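Local coordinates for protein nucleoside-diphosphate-sugar pyrophosphorylase (PDB 4EVW) that probably transfers a nucleotidyl group to a sugar phosphate, making a nucleoside-diphosphate sugar with release of pyrophosphate, at residues A[185-188]-A[189-193]; A[57-60]-A[61-65]; A[36-39]-A[40-43]; A[178-181]-A[182-186]. The protein carries 1 engineered substitution. All coordinates share one frame; numbering follows the deposited sequence. Where two conformers were deposited one is given.

Contact 1. Residues A[185-188]-A[189-193]; sequences EAYR and EYVAR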
loop_
_atom_site.group_PDB
_atom_site.type_symbol
_atom_site.label_atom_id
_atom_site.label_comp_id
_atom_site.label_asym_id
_atom_site.label_seq_id
_atom_site.Cartn_x
_atom_site.Cartn_y
_atom_site.Cartn_z
ATOM N N GLU A 185 -6.706 -13.159 -7.595
ATOM C CA GLU A 185 -7.299 -13.439 -8.898
ATOM C C GLU A 185 -7.073 -12.254 -9.844
ATOM O O GLU A 185 -6.760 -12.441 -11.017
ATOM C CB GLU A 185 -8.792 -13.711 -8.748
ATOM C CG GLU A 185 -9.482 -14.077 -10.044
ATOM C CD GLU A 185 -8.963 -15.369 -10.652
ATOM O OE1 GLU A 185 -8.271 -16.141 -9.951
ATOM O OE2 GLU A 185 -9.259 -15.614 -11.842
ATOM N N ALA A 186 -7.220 -11.031 -9.337
ATOM C CA ALA A 186 -6.993 -9.854 -10.172
ATOM C C ALA A 186 -5.530 -9.821 -10.609
ATOM O O ALA A 186 -5.215 -9.476 -11.752
ATOM C CB ALA A 186 -7.335 -8.593 -9.407
ATOM N N TYR A 187 -4.637 -10.180 -9.692
ATOM C CA TYR A 187 -3.210 -10.210 -9.987
ATOM C C TYR A 187 -2.919 -11.214 -11.090
ATOM O O TYR A 187 -2.188 -10.925 -12.034
ATOM C CB TYR A 187 -2.405 -10.612 -8.754
ATOM C CG TYR A 187 -0.919 -10.599 -9.020
ATOM C CD1 TYR A 187 -0.193 -9.410 -8.955
ATOM C CD2 TYR A 187 -0.240 -11.770 -9.354
ATOM C CE1 TYR A 187 1.177 -9.385 -9.215
ATOM C CE2 TYR A 187 1.128 -11.760 -9.619
ATOM C CZ TYR A 187 1.830 -10.566 -9.540
ATOM O OH TYR A 187 3.186 -10.551 -9.776
ATOM N N ARG A 188 -3.491 -12.380 -10.969
ATOM C CA ARG A 188 -3.272 -13.444 -11.952
ATOM C C ARG A 188 -3.745 -12.995 -13.299
ATOM O O ARG A 188 -3.070 -13.161 -14.247
ATOM C CB ARG A 188 -4.033 -14.703 -11.571
ATOM C CG ARG A 188 -3.370 -15.464 -10.473
ATOM C CD ARG A 188 -3.953 -16.848 -10.409
ATOM N NE ARG A 188 -5.237 -16.850 -9.722
ATOM C CZ ARG A 188 -5.368 -16.934 -8.404
ATOM N NH1 ARG A 188 -4.291 -17.028 -7.634
ATOM N NH2 ARG A 188 -6.575 -16.924 -7.858
ATOM N N GLU A 189 -4.903 -12.402 -13.383
ATOM C CA GLU A 189 -5.431 -11.918 -14.648
ATOM C C GLU A 189 -4.533 -10.823 -15.209
ATOM O O GLU A 189 -4.198 -10.824 -16.394
ATOM C CB GLU A 189 -6.843 -11.382 -14.444
ATOM C CG GLU A 189 -7.867 -12.463 -14.152
ATOM C CD GLU A 189 -8.198 -13.295 -15.381
ATOM O OE1 GLU A 189 -7.839 -12.877 -16.504
ATOM O OE2 GLU A 189 -8.833 -14.360 -15.225
ATOM N N TYR A 190 -4.131 -9.896 -14.351
ATOM C CA TYR A 190 -3.285 -8.794 -14.773
ATOM C C TYR A 190 -1.958 -9.236 -15.383
ATOM O O TYR A 190 -1.561 -8.721 -16.427
ATOM C CB TYR A 190 -3.023 -7.853 -13.599
ATOM C CG TYR A 190 -2.408 -6.537 -14.003
ATOM C CD1 TYR A 190 -1.060 -6.275 -13.773
ATOM C CD2 TYR A 190 -3.179 -5.551 -14.617
ATOM C CE1 TYR A 190 -0.489 -5.054 -14.146
ATOM C CE2 TYR A 190 -2.619 -4.330 -14.997
ATOM C CZ TYR A 190 -1.276 -4.089 -14.758
ATOM O OH TYR A 190 -0.720 -2.885 -15.132
ATOM N N VAL A 191 -1.266 -10.188 -14.762
ATOM C CA VAL A 191 0.012 -10.600 -15.333
ATOM C C VAL A 191 -0.155 -11.518 -16.543
ATOM O O VAL A 191 0.814 -11.801 -17.242
ATOM C CB VAL A 191 0.948 -11.260 -14.273
ATOM C CG1 VAL A 191 1.179 -10.285 -13.115
ATOM C CG2 VAL A 191 0.372 -12.576 -13.777
ATOM N N ALA A 192 -1.385 -11.959 -16.803
ATOM C CA ALA A 192 -1.659 -12.825 -17.951
ATOM C C ALA A 192 -2.223 -12.061 -19.154
ATOM O O ALA A 192 -2.554 -12.668 -20.169
ATOM C CB ALA A 192 -2.619 -13.953 -17.550
ATOM N N ARG A 193 -2.340 -10.741 -19.045
ATOM C CA ARG A 193 -2.851 -9.920 -20.153
ATOM C C ARG A 193 -2.051 -10.149 -21.433
ATOM O O ARG A 193 -0.842 -10.370 -21.382
ATOM C CB ARG A 193 -2.732 -8.420 -19.835
ATOM C CG ARG A 193 -3.743 -7.845 -18.865
ATOM C CD ARG A 193 -3.056 -6.876 -17.900
ATOM N NE ARG A 193 -2.763 -5.558 -18.450
ATOM C CZ ARG A 193 -1.596 -4.929 -18.319
ATOM N NH1 ARG A 193 -0.587 -5.494 -17.665
ATOM N NH2 ARG A 193 -1.448 -3.714 -18.819
#
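Glu185 OE1 is gripped twice by Arg188, three residues further along, in the one of its two conformers described here, and the same carboxylate runs beside that of Glu189 one turn on. All three belong to the C-terminal half of helix 180-191. In this conformer Arg188 takes the oxygen side-on: NH2 lies 2.8 Å from Glu185 OE1, nearly along the C-O axis, whereas NE, 3.1 Å from the same atom, meets it from above the carboxylate plane. OE1 stays close to the guanidinium plane for both nitrogens. The bend of the arginine at chi3 (-79°) turns that edge back along the helix to the glutamate. The other oxygen, OE2, stands 3.6 Å from Glu189 OE2. These two carboxylates point the same way with their planes 63° apart, a like-charge pair whose repulsion the arginine and a bound magnesium ion about 6 Å from the Glu189 side chain may soften. On the buried side Ala186 and Tyr190 pack against helix 208-214, and Tyr187 against helix 87-100. The backbone follows the i to i+4 pattern, its shortest bond being Tyr190 N to Ala186 O at 2.8 Å. Ala192 N reaches Arg188 O only weakly, at 3.3 Å. One turn on from Tyr187, Val191 lays a methyl over the phenol: CG1 sits 22° off the ring normal and 3.9 Å from the centroid of the Tyr187 ring, a CH-pi contact displaced toward the hydroxyl end, where Val191 CG1 comes within 3.6 Å of Tyr187 CZ.

Contact 2. Residues A[57-60]-A[61-65]; sequences YDTA and VFVRE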
loop_
_atom_site.group_PDB
_atom_site.type_symbol
_atom_site.label_atom_id
_atom_site.label_comp_id
_atom_site.label_asym_id
_atom_site.label_seq_id
_atom_site.Cartn_x
_atom_site.Cartn_y
_atom_site.Cartn_z
ATOM N N TYR A 57 19.931 -5.020 4.657
ATOM C CA TYR A 57 20.047 -4.147 5.826
ATOM C C TYR A 57 19.469 -4.687 7.122
ATOM O O TYR A 57 19.096 -3.911 8.001
ATOM C CB TYR A 57 19.393 -2.800 5.541
ATOM C CG TYR A 57 20.027 -2.077 4.394
ATOM C CD1 TYR A 57 21.216 -1.367 4.560
ATOM C CD2 TYR A 57 19.452 -2.119 3.129
ATOM C CE1 TYR A 57 21.818 -0.719 3.489
ATOM C CE2 TYR A 57 20.042 -1.478 2.054
ATOM C CZ TYR A 57 21.224 -0.776 2.242
ATOM O OH TYR A 57 21.807 -0.125 1.182
ATOM N N ASP A 58 19.387 -6.006 7.237
ATOM C CA ASP A 58 18.855 -6.633 8.439
ATOM C C ASP A 58 17.457 -6.102 8.748
ATOM O O ASP A 58 17.079 -5.906 9.905
ATOM C CB ASP A 58 19.818 -6.383 9.602
ATOM C CG ASP A 58 21.201 -6.969 9.341
ATOM O OD1 ASP A 58 21.288 -8.197 9.124
ATOM O OD2 ASP A 58 22.194 -6.209 9.342
ATOM N N THR A 59 16.684 -5.895 7.687
ATOM C CA THR A 59 15.335 -5.360 7.803
ATOM C C THR A 59 14.344 -6.237 8.568
ATOM O O THR A 59 13.529 -5.715 9.333
ATOM C CB THR A 59 14.764 -5.033 6.404
ATOM O OG1 THR A 59 15.605 -4.061 5.771
ATOM C CG2 THR A 59 13.359 -4.461 6.517
ATOM N N ALA A 60 14.399 -7.554 8.381
ATOM C CA ALA A 60 13.476 -8.435 9.092
ATOM C C ALA A 60 13.610 -8.232 10.602
ATOM O O ALA A 60 12.610 -8.147 11.320
ATOM C CB ALA A 60 13.742 -9.897 8.727
ATOM N N VAL A 61 14.849 -8.154 11.081
ATOM C CA VAL A 61 15.097 -7.944 12.503
ATOM C C VAL A 61 14.583 -6.570 12.937
ATOM O O VAL A 61 13.939 -6.444 13.982
ATOM C CB VAL A 61 16.606 -8.067 12.827
ATOM C CG1 VAL A 61 16.889 -7.555 14.230
ATOM C CG2 VAL A 61 17.041 -9.528 12.702
ATOM N N PHE A 62 14.861 -5.546 12.133
ATOM C CA PHE A 62 14.410 -4.185 12.427
ATOM C C PHE A 62 12.881 -4.136 12.571
ATOM O O PHE A 62 12.351 -3.598 13.550
ATOM C CB PHE A 62 14.865 -3.237 11.306
ATOM C CG PHE A 62 14.222 -1.869 11.348
ATOM C CD1 PHE A 62 14.764 -0.846 12.123
ATOM C CD2 PHE A 62 13.084 -1.602 10.592
ATOM C CE1 PHE A 62 14.179 0.426 12.137
ATOM C CE2 PHE A 62 12.490 -0.340 10.601
ATOM C CZ PHE A 62 13.038 0.679 11.373
ATOM N N VAL A 63 12.177 -4.708 11.596
ATOM C CA VAL A 63 10.716 -4.720 11.616
ATOM C C VAL A 63 10.164 -5.495 12.804
ATOM O O VAL A 63 9.234 -5.041 13.469
ATOM C CB VAL A 63 10.144 -5.324 10.310
ATOM C CG1 VAL A 63 8.622 -5.479 10.411
ATOM C CG2 VAL A 63 10.498 -4.423 9.145
ATOM N N ARG A 64 10.729 -6.666 13.072
ATOM C CA ARG A 64 10.249 -7.458 14.191
ATOM C C ARG A 64 10.406 -6.683 15.499
ATOM O O ARG A 64 9.493 -6.657 16.325
ATOM C CB ARG A 64 10.995 -8.789 14.271
ATOM C CG ARG A 64 10.426 -9.709 15.337
ATOM C CD ARG A 64 10.920 -11.136 15.184
ATOM N NE ARG A 64 10.351 -11.821 14.022
ATOM C CZ ARG A 64 9.130 -12.351 13.971
ATOM N NH1 ARG A 64 8.319 -12.285 15.020
ATOM N NH2 ARG A 64 8.723 -12.965 12.868
ATOM N N GLU A 65 11.557 -6.044 15.685
ATOM C CA GLU A 65 11.792 -5.272 16.903
ATOM C C GLU A 65 10.843 -4.083 17.026
ATOM O O GLU A 65 10.259 -3.855 18.089
ATOM C CB GLU A 65 13.245 -4.776 16.961
ATOM C CG GLU A 65 14.260 -5.857 17.316
ATOM C CD GLU A 65 15.683 -5.317 17.410
ATOM O OE1 GLU A 65 15.860 -4.084 17.333
ATOM O OE2 GLU A 65 16.624 -6.123 17.563
#
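Three backbone hydrogen bonds join residues 58-60 to the turn that follows. The shortest and straightest is Val63 N to Thr59 O, at 2.8 Å with an N-H...O angle of 173°. Phe62 N reaches Asp58 O at 3.2 Å, and Arg64 N reaches Ala60 O at 3.0 Å. Asp58 occupies the N-cap position, yet its carboxylate makes no capping bond; its contribution is the main-chain carbonyl. This is the first turn of helix 59-70, the crossover helix of a beta-alpha-beta unit between strands 49-54 and 75-80. Apolar contact is carried by two methyls on the inner face: Thr59 CG2 lies 3.9 Å from Val63 CG2, the two branched side chains passing at a slant. Val63 CG2 also rests 3.3 Å from Thr59 O, put there by a chi1 of 173° that sets this methyl beside its own backbone N. Both residues lean on Val53 of the central sheet. The polar branch of Thr59 is turned from the methyl contact, as OG1 hydrogen-bonds Val56 O and Tyr23 OH. Phe62 CB packs 3.4 Å from Thr59 O, which lies near the plane of the phenyl ring, off its edge, and the Phe62 side chain also touches Met24.

Contact 3. Residues A[36-39]-A[40-43]; sequences SVNS and FAAY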
loop_
_atom_site.group_PDB
_atom_site.type_symbol
_atom_site.label_atom_id
_atom_site.label_comp_id
_atom_site.label_asym_id
_atom_site.label_seq_id
_atom_site.Cartn_x
_atom_site.Cartn_y
_atom_site.Cartn_z
ATOM N N SER A 36 4.744 5.650 9.772
ATOM C CA SER A 36 3.770 5.070 8.859
ATOM C C SER A 36 2.883 4.011 9.503
ATOM O O SER A 36 1.661 4.064 9.374
ATOM C CB SER A 36 4.469 4.475 7.633
ATOM O OG SER A 36 3.531 3.805 6.806
ATOM N N VAL A 37 3.486 3.054 10.201
ATOM C CA VAL A 37 2.704 1.995 10.826
ATOM C C VAL A 37 1.815 2.523 11.946
ATOM O O VAL A 37 0.736 1.982 12.188
ATOM C CB VAL A 37 3.620 0.866 11.355
ATOM C CG1 VAL A 37 2.790 -0.226 12.021
ATOM C CG2 VAL A 37 4.409 0.276 10.195
ATOM N N ASN A 38 2.250 3.584 12.621
ATOM C CA ASN A 38 1.439 4.152 13.693
ATOM C C ASN A 38 0.111 4.696 13.187
ATOM O O ASN A 38 -0.796 4.973 13.977
ATOM C CB ASN A 38 2.203 5.242 14.446
ATOM C CG ASN A 38 2.905 4.694 15.665
ATOM O OD1 ASN A 38 2.434 3.734 16.273
ATOM N ND2 ASN A 38 4.026 5.301 16.040
ATOM N N SER A 39 -0.000 4.849 11.871
ATOM C CA SER A 39 -1.244 5.305 11.260
ATOM C C SER A 39 -2.346 4.376 11.745
ATOM O O SER A 39 -3.475 4.797 11.989
ATOM C CB SER A 39 -1.182 5.185 9.732
ATOM O OG SER A 39 -0.194 6.028 9.166
ATOM N N PHE A 40 -1.996 3.100 11.883
ATOM C CA PHE A 40 -2.940 2.059 12.284
ATOM C C PHE A 40 -2.944 1.673 13.759
ATOM O O PHE A 40 -3.352 0.561 14.109
ATOM C CB PHE A 40 -2.672 0.806 11.455
ATOM C CG PHE A 40 -2.685 1.054 9.979
ATOM C CD1 PHE A 40 -1.505 1.309 9.287
ATOM C CD2 PHE A 40 -3.887 1.058 9.284
ATOM C CE1 PHE A 40 -1.529 1.567 7.915
ATOM C CE2 PHE A 40 -3.922 1.313 7.920
ATOM C CZ PHE A 40 -2.746 1.568 7.233
ATOM N N ALA A 41 -2.501 2.579 14.620
ATOM C CA ALA A 41 -2.434 2.295 16.049
ATOM C C ALA A 41 -3.734 1.759 16.649
ATOM O O ALA A 41 -3.703 0.967 17.582
ATOM C CB ALA A 41 -1.987 3.549 16.804
ATOM N N ALA A 42 -4.875 2.186 16.123
ATOM C CA ALA A 42 -6.155 1.725 16.649
ATOM C C ALA A 42 -6.373 0.237 16.406
ATOM O O ALA A 42 -7.237 -0.380 17.028
ATOM C CB ALA A 42 -7.295 2.523 16.020
ATOM N N TYR A 43 -5.570 -0.345 15.522
ATOM C CA TYR A 43 -5.714 -1.757 15.173
ATOM C C TYR A 43 -4.595 -2.682 15.643
ATOM O O TYR A 43 -4.594 -3.876 15.331
ATOM C CB TYR A 43 -5.876 -1.853 13.660
ATOM C CG TYR A 43 -7.098 -1.101 13.195
ATOM C CD1 TYR A 43 -8.373 -1.646 13.358
ATOM C CD2 TYR A 43 -6.992 0.187 12.664
ATOM C CE1 TYR A 43 -9.516 -0.926 13.013
ATOM C CE2 TYR A 43 -8.131 0.917 12.317
ATOM C CZ TYR A 43 -9.388 0.352 12.492
ATOM O OH TYR A 43 -10.513 1.063 12.146
HETATM O O HOH W 1 -5.219 4.116 13.821
#
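Phe40 lays one face of its ring against the side chain of Ser39, whose CB approaches CD1 of Phe40 to 3.9 Å. At the ring's edge, near its plane, is Val37 O, 3.7 Å from Phe40 CD1. A chi1 of -54° puts the phenyl beside its own backbone N, where CD1 can meet both Val37 O and Ser39 CB. Residues 38-39 form a 3-10 segment following helix 32-37, as the bonds attest: Phe40 N to Val37 O and Ala41 N to Asn38 O, each 3.0 Å long and spanning three residues. Ser36 O accepts two donors from the same face of its plane, Ser39 N at 3.1 Å and Ser39 OG at 2.7 Å. Ser39 OG is itself the acceptor for Arg118 N. Beyond it, one water donates to Ser39 O at 2.6 Å and accepts from Ala42 N, bridging the next turn. Phe40 is buried among aromatics, meeting Phe112 edge-to-face and also touching Phe121. The turn thus sits between the loop residues around strand 116-117 and the pair formed by strand 49-54, where Phe49 meets Val37 and Phe40, and helix 59-70, where Leu70 meets Val37 and Asn38.

Contact 4. Residues A[178-181]-A[182-186]; sequences NRKE and DYLEA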
loop_
_atom_site.group_PDB
_atom_site.type_symbol
_atom_site.label_atom_id
_atom_site.label_comp_id
_atom_site.label_asym_id
_atom_site.label_seq_id
_atom_site.Cartn_x
_atom_site.Cartn_y
_atom_site.Cartn_z
ATOM N N ASN A 178 -11.781 -6.638 0.041
ATOM C CA ASN A 178 -12.561 -7.388 1.024
ATOM C C ASN A 178 -12.132 -8.853 1.142
ATOM O O ASN A 178 -12.261 -9.453 2.208
ATOM C CB ASN A 178 -14.054 -7.311 0.683
ATOM C CG ASN A 178 -14.928 -7.856 1.793
ATOM O OD1 ASN A 178 -14.778 -7.475 2.955
ATOM N ND2 ASN A 178 -15.847 -8.749 1.444
ATOM N N ARG A 179 -11.620 -9.423 0.052
ATOM C CA ARG A 179 -11.171 -10.819 0.056
ATOM C C ARG A 179 -9.788 -10.985 -0.562
ATOM O O ARG A 179 -9.536 -10.515 -1.670
ATOM C CB ARG A 179 -12.160 -11.708 -0.705
ATOM C CG ARG A 179 -13.531 -11.810 -0.052
ATOM C CD ARG A 179 -14.413 -12.840 -0.752
ATOM N NE ARG A 179 -15.591 -13.164 0.049
ATOM C CZ ARG A 179 -15.795 -14.334 0.647
ATOM N NH1 ARG A 179 -14.900 -15.308 0.534
ATOM N NH2 ARG A 179 -16.891 -14.528 1.370
ATOM N N LYS A 180 -8.900 -11.662 0.160
ATOM C CA LYS A 180 -7.546 -11.906 -0.323
ATOM C C LYS A 180 -7.627 -12.601 -1.677
ATOM O O LYS A 180 -6.860 -12.293 -2.589
ATOM C CB LYS A 180 -6.774 -12.803 0.655
ATOM C CG LYS A 180 -5.349 -13.121 0.210
ATOM C CD LYS A 180 -4.726 -14.277 0.994
ATOM C CE LYS A 180 -5.332 -15.621 0.599
ATOM N NZ LYS A 180 -4.633 -16.754 1.272
ATOM N N GLU A 181 -8.560 -13.541 -1.808
ATOM C CA GLU A 181 -8.694 -14.271 -3.064
ATOM C C GLU A 181 -9.010 -13.394 -4.272
ATOM O O GLU A 181 -8.581 -13.705 -5.387
ATOM C CB GLU A 181 -9.728 -15.399 -2.935
ATOM C CG GLU A 181 -9.171 -16.642 -2.235
ATOM C CD GLU A 181 -7.809 -17.065 -2.782
ATOM O OE1 GLU A 181 -7.704 -17.327 -4.001
ATOM O OE2 GLU A 181 -6.843 -17.130 -1.992
ATOM N N ASP A 182 -9.748 -12.304 -4.064
ATOM C CA ASP A 182 -10.065 -11.397 -5.167
ATOM C C ASP A 182 -8.799 -10.665 -5.599
ATOM O O ASP A 182 -8.581 -10.426 -6.789
ATOM C CB ASP A 182 -11.134 -10.377 -4.764
ATOM C CG ASP A 182 -12.499 -11.007 -4.562
ATOM O OD1 ASP A 182 -12.771 -12.058 -5.179
ATOM O OD2 ASP A 182 -13.304 -10.444 -3.794
ATOM N N TYR A 183 -7.965 -10.298 -4.631
ATOM C CA TYR A 183 -6.707 -9.638 -4.955
ATOM C C TYR A 183 -5.851 -10.576 -5.800
ATOM O O TYR A 183 -5.329 -10.187 -6.843
ATOM C CB TYR A 183 -5.908 -9.294 -3.692
ATOM C CG TYR A 183 -4.543 -8.743 -4.034
ATOM C CD1 TYR A 183 -4.363 -7.378 -4.265
ATOM C CD2 TYR A 183 -3.448 -9.595 -4.217
ATOM C CE1 TYR A 183 -3.129 -6.874 -4.680
ATOM C CE2 TYR A 183 -2.214 -9.099 -4.634
ATOM C CZ TYR A 183 -2.062 -7.739 -4.864
ATOM O OH TYR A 183 -0.859 -7.241 -5.307
ATOM N N LEU A 184 -5.695 -11.815 -5.339
ATOM C CA LEU A 184 -4.860 -12.772 -6.058
ATOM C C LEU A 184 -5.388 -13.104 -7.451
ATOM O O LEU A 184 -4.614 -13.296 -8.390
ATOM C CB LEU A 184 -4.674 -14.046 -5.225
ATOM C CG LEU A 184 -3.872 -13.830 -3.931
ATOM C CD1 LEU A 184 -3.840 -15.118 -3.125
ATOM C CD2 LEU A 184 -2.454 -13.370 -4.256
ATOM N N GLU A 185 -6.706 -13.159 -7.595
ATOM C CA GLU A 185 -7.299 -13.439 -8.898
ATOM C C GLU A 185 -7.073 -12.254 -9.844
ATOM O O GLU A 185 -6.760 -12.441 -11.017
ATOM C CB GLU A 185 -8.792 -13.711 -8.748
ATOM C CG GLU A 185 -9.482 -14.077 -10.044
ATOM C CD GLU A 185 -8.963 -15.369 -10.652
ATOM O OE1 GLU A 185 -8.271 -16.141 -9.951
ATOM O OE2 GLU A 185 -9.259 -15.614 -11.842
ATOM N N ALA A 186 -7.220 -11.031 -9.337
ATOM C CA ALA A 186 -6.993 -9.854 -10.172
ATOM C C ALA A 186 -5.530 -9.821 -10.609
ATOM O O ALA A 186 -5.215 -9.476 -11.752
ATOM C CB ALA A 186 -7.335 -8.593 -9.407
HETATM O O HOH W 2 -12.344 -8.318 -2.417
#
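Lys180 and Leu184 meet through carbon on the packed side of the first turn of helix 180-191. Leu184 CD1 lies 4.0 Å from Lys180 CE and 3.8 Å from Glu181 OE2, so the methyl touches both the aliphatic part of the lysine and a carboxylate oxygen. The lysine chain leaves with chi1 near 179° and bends at chi3 (73°), which brings CE alongside Leu184 CD1 while NZ continues to the carbonyl of Tyr105; its ion pair with Glu181 OE2 is long. Leu184 also rests on Leu95 of helix 87-100. Tyr183, the buried residue of this turn, donates its hydroxyl to Ala88 O and meets Phe177 edge-to-face. The backbone is firm here, with Leu184 N 3.0 Å from Lys180 O at a donor angle of 167°.

The outer side is looser. Arg179, exposed, passes obliquely across Asp182, its CB 3.5 Å from OD2, but the charged groups do not pair: Arg179 NE stays 5.2 Å from Asp182 OD2. A water bridges the backbone N of Arg179 to Asp182 OD2, accepting from Arg179 N at 2.8 Å and donating to the carboxylate. Arg179 O takes Asp182 N at 3.0 Å, and Tyr183 N only weakly. This is the N-terminal turn of helix 180-191, with Arg179 at the N-cap after strand 174-177.

In the fold
From the N terminus, contact 3 comes first, closing the turn at the end of helix 32-37 before the chain enters strand 49-54. Contact 2 follows shortly after that strand, at the start of helix 59-70; the centres of these two lie 18 Å apart and both lean on strand 49-54. Much later, contact 4 opens helix 180-191 after strand 174-177, and contact 1 completes the same helix. Contacts 4 and 1 overlap in Glu185 and Ala186, with centres 11 Å apart, and both face helices 87-100 and 208-214. None nests within another. Contacts 1 and 3 lie on opposite sides of the chain's centre, about 30 Å apart between centres.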